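Local atomic coordinates of uncharacterized protein Q6HG14 (Bacillus thuringiensis serovar konkukian, PDB entry 3F08), a protein that is of unknown function but belongs to the SRPBCC (Bet v 1-like) superfamily and may therefore bind a hydrophobic ligand such as a lipid or polyketide. Residues 86-91 with 99-104; 16-21 with 66-71. The protein carries 5 engineered substitutions. One frame throughout, in Å; residues are numbered along the deposited sequence.

Interaction 1: residues 86-91 with 99-104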
loop_
_atom_site.group_PDB
_atom_site.type_symbol
_atom_site.label_atom_id
_atom_site.label_comp_id
_atom_site.label_asym_id
_atom_site.label_seq_id
_atom_site.Cartn_x
_atom_site.Cartn_y
_atom_site.Cartn_z
ATOM N N SER B 86 -1.103 -0.566 14.066
ATOM C CA SER B 86 0.270 -0.135 14.285
ATOM C C SER B 86 0.773 0.711 13.127
ATOM O O SER B 86 0.457 0.448 11.971
ATOM C CB SER B 86 1.180 -1.351 14.466
ATOM O OG SER B 86 2.503 -0.960 14.793
ATOM N N THR B 87 1.557 1.730 13.446
ATOM C CA THR B 87 2.103 2.600 12.424
ATOM C C THR B 87 3.601 2.775 12.627
ATOM O O THR B 87 4.064 3.000 13.742
ATOM C CB THR B 87 1.450 3.996 12.463
ATOM O OG1 THR B 87 0.051 3.878 12.185
ATOM C CG2 THR B 87 2.098 4.923 11.425
ATOM N N ILE B 88 4.361 2.634 11.551
ATOM C CA ILE B 88 5.791 2.849 11.627
ATOM C C ILE B 88 6.038 4.017 10.689
ATOM O O ILE B 88 5.537 4.036 9.561
ATOM C CB ILE B 88 6.582 1.593 11.192
ATOM C CG1 ILE B 88 8.084 1.875 11.248
ATOM C CG2 ILE B 88 6.151 1.153 9.815
ATOM C CD1 ILE B 88 8.935 0.601 11.227
ATOM N N GLN B 89 6.781 5.011 11.157
ATOM C CA GLN B 89 7.040 6.184 10.341
ATOM C C GLN B 89 8.483 6.641 10.420
ATOM O O GLN B 89 9.121 6.545 11.465
ATOM C CB GLN B 89 6.119 7.334 10.766
ATOM C CG GLN B 89 6.342 8.620 9.977
ATOM C CD GLN B 89 5.283 9.671 10.266
ATOM O OE1 GLN B 89 4.850 9.838 11.412
ATOM N NE2 GLN B 89 4.864 10.387 9.231
ATOM N N VAL B 90 8.988 7.137 9.299
ATOM C CA VAL B 90 10.356 7.625 9.222
ATOM C C VAL B 90 10.308 9.146 9.170
ATOM O O VAL B 90 10.008 9.724 8.134
ATOM C CB VAL B 90 11.058 7.092 7.957
ATOM C CG1 VAL B 90 12.455 7.670 7.858
ATOM C CG2 VAL B 90 11.112 5.568 7.994
ATOM N N LYS B 91 10.583 9.784 10.301
ATOM C CA LYS B 91 10.575 11.235 10.382
ATOM C C LYS B 91 11.972 11.802 10.167
ATOM O O LYS B 91 12.967 11.081 10.216
ATOM C CB LYS B 91 10.049 11.685 11.747
ATOM C CG LYS B 91 8.632 11.219 12.025
ATOM C CD LYS B 91 8.099 11.763 13.346
ATOM C CE LYS B 91 6.604 11.495 13.472
ATOM N NZ LYS B 91 6.019 12.051 14.726
ATOM N N SER B 99 17.721 9.444 10.836
ATOM C CA SER B 99 16.264 9.458 10.769
ATOM C C SER B 99 15.679 9.201 12.142
ATOM O O SER B 99 16.276 8.503 12.960
ATOM C CB SER B 99 15.743 8.357 9.827
ATOM O OG SER B 99 16.115 8.570 8.481
ATOM N N LEU B 100 14.513 9.777 12.404
ATOM C CA LEU B 100 13.833 9.526 13.663
ATOM C C LEU B 100 12.729 8.551 13.293
ATOM O O LEU B 100 11.695 8.937 12.752
ATOM C CB LEU B 100 13.210 10.794 14.237
ATOM C CG LEU B 100 12.567 10.528 15.601
ATOM C CD1 LEU B 100 13.644 10.086 16.585
ATOM C CD2 LEU B 100 11.864 11.777 16.100
ATOM N N VAL B 101 12.960 7.279 13.556
ATOM C CA VAL B 101 11.965 6.281 13.237
ATOM C C VAL B 101 11.070 6.057 14.445
ATOM O O VAL B 101 11.542 5.755 15.539
ATOM C CB VAL B 101 12.625 4.971 12.813
ATOM C CG1 VAL B 101 11.552 3.952 12.451
ATOM C CG2 VAL B 101 13.561 5.230 11.621
ATOM N N GLU B 102 9.771 6.215 14.229
ATOM C CA GLU B 102 8.787 6.073 15.289
ATOM C C GLU B 102 7.852 4.907 14.984
ATOM O O GLU B 102 7.307 4.801 13.882
ATOM C CB GLU B 102 8.002 7.382 15.393
ATOM C CG GLU B 102 7.158 7.553 16.627
ATOM C CD GLU B 102 6.634 8.976 16.747
ATOM O OE1 GLU B 102 5.744 9.364 15.960
ATOM O OE2 GLU B 102 7.130 9.719 17.619
ATOM N N TRP B 103 7.689 4.025 15.961
ATOM C CA TRP B 103 6.821 2.860 15.820
ATOM C C TRP B 103 5.794 2.965 16.940
ATOM O O TRP B 103 6.158 3.019 18.113
ATOM C CB TRP B 103 7.634 1.569 15.982
ATOM C CG TRP B 103 7.021 0.374 15.326
ATOM C CD1 TRP B 103 5.701 0.175 15.040
ATOM C CD2 TRP B 103 7.709 -0.807 14.886
ATOM N NE1 TRP B 103 5.525 -1.055 14.450
ATOM C CE2 TRP B 103 6.739 -1.677 14.346
ATOM C CE3 TRP B 103 9.052 -1.214 14.906
ATOM C CZ2 TRP B 103 7.069 -2.930 13.819
ATOM C CZ3 TRP B 103 9.380 -2.462 14.384
ATOM C CH2 TRP B 103 8.388 -3.307 13.849
ATOM N N SER B 104 4.515 2.995 16.586
ATOM C CA SER B 104 3.482 3.118 17.605
ATOM C C SER B 104 2.292 2.196 17.356
ATOM O O SER B 104 2.059 1.745 16.231
ATOM C CB SER B 104 2.997 4.564 17.677
ATOM O OG SER B 104 2.341 4.917 16.475
HETATM O O HOH W 1 4.305 6.022 14.436
HETATM O O HOH W 2 4.591 8.443 13.818
#

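Interaction 2: residues 16-21 with 66-71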
loop_
_atom_site.group_PDB
_atom_site.type_symbol
_atom_site.label_atom_id
_atom_site.label_comp_id
_atom_site.label_asym_id
_atom_site.label_seq_id
_atom_site.Cartn_x
_atom_site.Cartn_y
_atom_site.Cartn_z
ATOM N N GLN B 16 17.279 6.557 2.774
ATOM C CA GLN B 16 17.844 5.213 2.915
ATOM C C GLN B 16 16.926 4.359 3.779
ATOM O O GLN B 16 16.574 3.250 3.411
ATOM C CB GLN B 16 19.208 5.242 3.605
ATOM C CG GLN B 16 20.284 6.084 2.962
ATOM C CD GLN B 16 21.540 6.122 3.830
ATOM O OE1 GLN B 16 22.229 5.106 3.991
ATOM N NE2 GLN B 16 21.832 7.285 4.406
ATOM N N VAL B 17 16.555 4.888 4.939
ATOM C CA VAL B 17 15.698 4.158 5.857
ATOM C C VAL B 17 14.343 3.790 5.263
ATOM O O VAL B 17 13.914 2.641 5.372
ATOM C CB VAL B 17 15.468 4.952 7.153
ATOM C CG1 VAL B 17 14.588 4.135 8.112
ATOM C CG2 VAL B 17 16.813 5.282 7.796
ATOM N N TRP B 18 13.662 4.757 4.652
ATOM C CA TRP B 18 12.362 4.467 4.057
ATOM C C TRP B 18 12.525 3.513 2.869
ATOM O O TRP B 18 11.657 2.684 2.608
ATOM C CB TRP B 18 11.656 5.755 3.622
ATOM C CG TRP B 18 10.308 5.491 3.002
ATOM C CD1 TRP B 18 9.956 5.667 1.693
ATOM C CD2 TRP B 18 9.143 4.963 3.665
ATOM N NE1 TRP B 18 8.644 5.278 1.498
ATOM C CE2 TRP B 18 8.125 4.843 2.690
ATOM C CE3 TRP B 18 8.865 4.579 4.982
ATOM C CZ2 TRP B 18 6.842 4.355 2.995
ATOM C CZ3 TRP B 18 7.581 4.089 5.289
ATOM C CH2 TRP B 18 6.592 3.984 4.293
ATOM N N GLN B 19 13.643 3.618 2.156
ATOM C CA GLN B 19 13.889 2.727 1.025
ATOM C C GLN B 19 13.926 1.301 1.562
ATOM O O GLN B 19 13.350 0.385 0.982
ATOM C CB GLN B 19 15.237 3.029 0.365
ATOM C CG GLN B 19 15.176 3.316 -1.136
ATOM C CD GLN B 19 14.373 2.293 -1.929
ATOM O OE1 GLN B 19 14.760 1.127 -2.059
ATOM N NE2 GLN B 19 13.245 2.733 -2.464
ATOM N N LEU B 20 14.616 1.136 2.685
ATOM C CA LEU B 20 14.780 -0.156 3.342
ATOM C C LEU B 20 13.491 -0.700 3.966
ATOM O O LEU B 20 13.099 -1.838 3.696
ATOM C CB LEU B 20 15.849 -0.035 4.438
ATOM C CG LEU B 20 16.743 -1.212 4.853
ATOM C CD1 LEU B 20 16.724 -1.366 6.355
ATOM C CD2 LEU B 20 16.298 -2.489 4.187
ATOM N N ILE B 21 12.826 0.113 4.783
ATOM C CA ILE B 21 11.634 -0.349 5.490
ATOM C C ILE B 21 10.255 0.012 4.932
ATOM O O ILE B 21 9.250 -0.500 5.412
ATOM C CB ILE B 21 11.682 0.108 6.962
ATOM C CG1 ILE B 21 11.403 1.613 7.062
ATOM C CG2 ILE B 21 13.073 -0.168 7.534
ATOM C CD1 ILE B 21 11.285 2.119 8.488
ATOM N N LYS B 66 5.331 9.609 0.430
ATOM C CA LYS B 66 6.001 10.865 0.734
ATOM C C LYS B 66 6.020 11.238 2.215
ATOM O O LYS B 66 6.926 11.936 2.655
ATOM C CB LYS B 66 5.398 11.992 -0.106
ATOM C CG LYS B 66 5.543 11.748 -1.609
ATOM C CD LYS B 66 7.006 11.561 -2.009
ATOM C CE LYS B 66 7.166 11.171 -3.486
ATOM N NZ LYS B 66 6.774 9.751 -3.784
ATOM N N GLU B 67 5.036 10.782 2.985
ATOM C CA GLU B 67 5.025 11.074 4.413
ATOM C C GLU B 67 5.736 9.935 5.149
ATOM O O GLU B 67 5.814 9.906 6.373
ATOM C CB GLU B 67 3.593 11.257 4.917
ATOM C CG GLU B 67 2.961 12.562 4.432
ATOM C CD GLU B 67 1.502 12.713 4.836
ATOM O OE1 GLU B 67 1.209 12.683 6.051
ATOM O OE2 GLU B 67 0.647 12.868 3.933
ATOM N N ARG B 68 6.254 9.001 4.361
ATOM C CA ARG B 68 7.013 7.852 4.841
ATOM C C ARG B 68 6.461 7.059 6.026
ATOM O O ARG B 68 7.110 6.943 7.069
ATOM C CB ARG B 68 8.453 8.288 5.140
ATOM C CG ARG B 68 9.134 9.019 3.971
ATOM C CD ARG B 68 10.577 9.388 4.302
ATOM N NE ARG B 68 10.640 10.255 5.472
ATOM C CZ ARG B 68 10.654 11.584 5.428
ATOM N NH1 ARG B 68 10.622 12.221 4.264
ATOM N NH2 ARG B 68 10.687 12.279 6.556
ATOM N N TYR B 69 5.271 6.500 5.870
ATOM C CA TYR B 69 4.715 5.679 6.932
ATOM C C TYR B 69 3.680 4.718 6.365
ATOM O O TYR B 69 3.162 4.928 5.264
ATOM C CB TYR B 69 4.072 6.559 8.015
ATOM C CG TYR B 69 2.706 7.116 7.666
ATOM C CD1 TYR B 69 1.552 6.376 7.898
ATOM C CD2 TYR B 69 2.570 8.395 7.129
ATOM C CE1 TYR B 69 0.288 6.894 7.610
ATOM C CE2 TYR B 69 1.313 8.928 6.838
ATOM C CZ TYR B 69 0.176 8.173 7.082
ATOM O OH TYR B 69 -1.068 8.699 6.817
ATOM N N TYR B 70 3.431 3.637 7.095
ATOM C CA TYR B 70 2.391 2.697 6.725
ATOM C C TYR B 70 1.786 2.205 8.023
ATOM O O TYR B 70 2.446 2.190 9.064
ATOM C CB TYR B 70 2.891 1.547 5.820
ATOM C CG TYR B 70 3.832 0.513 6.395
ATOM C CD1 TYR B 70 3.393 -0.454 7.304
ATOM C CD2 TYR B 70 5.147 0.441 5.945
ATOM C CE1 TYR B 70 4.256 -1.477 7.743
ATOM C CE2 TYR B 70 6.004 -0.559 6.369
ATOM C CZ TYR B 70 5.561 -1.516 7.263
ATOM O OH TYR B 70 6.432 -2.505 7.654
ATOM N N THR B 71 0.506 1.866 7.959
ATOM C CA THR B 71 -0.233 1.416 9.120
ATOM C C THR B 71 -0.796 0.050 8.805
ATOM O O THR B 71 -1.308 -0.178 7.712
ATOM C CB THR B 71 -1.392 2.390 9.426
ATOM O OG1 THR B 71 -0.858 3.702 9.646
ATOM C CG2 THR B 71 -2.187 1.936 10.658
HETATM O O HOH W 3 8.754 -2.916 6.099
#

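Interaction 1: residues 86-91 with 99-104
Ile88 reaches across to the indole of Trp103 with its outermost methyl. CD1 rides over one face of the ring, 4.2 Å from the centroid of the six-membered part and 16° off the normal, a CH-pi contact. Because CG1 lies anti to the backbone N (chi1 178°) and the chain stays extended, a long, slim side chain meets a broad flat one. On the same face of the sheet Val101 CG1 fits beside Ile88 CG1 at 4.2 Å, and Val90 CG1 touches Ser99 OG, whose hydroxyl bonds to Gly12 O. Ile88, Val90 and Val101 are beta-branched, which suits strand residues facing apolar neighbours. Helix 114-137 covers Val101 and Trp103, Leu129 resting on both, while Val17 of helix 14-21 packs on Val90 and Ser99.

The strands 81-92 and 99-109 form an antiparallel beta hairpin within the curved sheet of the helix-grip fold. Paired backbone bonds join Thr87 with Ser104, Gln89 with Glu102 and Lys91 with Leu100, while Ile88-Trp103 and Val90-Val101 occupy the non-hydrogen-bonded sites. At the rim of the indole, Ser86 OG lies in the ring plane and takes a weak, bent bond from Trp103 NE1 (3.0 Å, 131°); this small hydroxyl also bonds to Tyr125 of the helix.

The other face carries mostly polar side chains. Lys91, extended beyond CG, runs past the apolar Leu100; its NZ comes from above the carboxylate plane, 3.0 Å from Glu102 OE1, as a salt bridge. A water lies between Gln89 OE1 and Glu102 OE1, hydrogen-bonded to both, while Gln89 NE2 turns to Glu67 O.

Interaction 2: residues 16-21 with 66-71
Trp18 lays one face of its indole on the backbone of Arg68, and this is the tight part of the contact. Arg68 CA stands 3.6 Å from the centroid of the six-membered ring and only 4° off its normal, a CH-pi approach almost straight down on the centre. Arg68 C also lies over this face, 3.3 Å from Trp18 CZ3, and the next atom of the chain, Tyr69 N, is 3.2 Å from Trp18 CH2. With CG anti to its own backbone N (chi1 180°), the indole reaches straight out from the helix to span the gap to the turn. Arg68 contributes its aliphatic part: Arg68 CB packs on Trp18 CD2 at 3.7 Å and Arg68 CG on Trp18 CG. The guanidinium plane is turned 71° from the ring, and the charged end leaves for Val90 O and Glu92.

Arg68 and Tyr69 both face Asn64 in a G1 beta bulge, where the hairpin of strands 55-64 and 69-74 turns; Arg68 holds the left-handed backbone conformation of its first position. In this helix-grip fold the short helix 14-21 thus packs its tryptophan on the bulge, and Trp18 NE1 bonds to Asp65 in the turn.

Tyr70 marks the looser side. Its CD2 is 4.2 Å from Trp18 CH2, and its edge, in plane, meets Ile21 O with CE2. One water bridges the two elements, giving a proton to Ile21 O at 2.6 Å and accepting one from Tyr70 OH, which also bonds to Arg46. The hydroxyl of Tyr70 suits a place where a water links ring and helix end. Trp18 also has a cation-pi contact with Arg44 of the second subunit, which bonds to the carbonyl oxygens of Trp18 and Gln19.

From the N terminus, the chain passes through strand 3-10 into helix 14-21, and interaction 2 closes a loop of 44 residues when the turn before strand 69-74 returns to that helix. Strand 81-92 follows, and interaction 1 closes a much shorter hairpin loop with strand 99-109. The two contacts are in series, neither nested nor crossed. They meet along neighbouring strands 69-74 and 81-92, where Thr71 OG1 lies 2.7 Å from Thr87 OG1 and Arg68 NE lies 2.8 Å from Val90 O, probable hydrogen bonds both. Together they tie the short helix to the middle of the sheet, and the sheet onward to strand 99-109, beside the N-terminal strand.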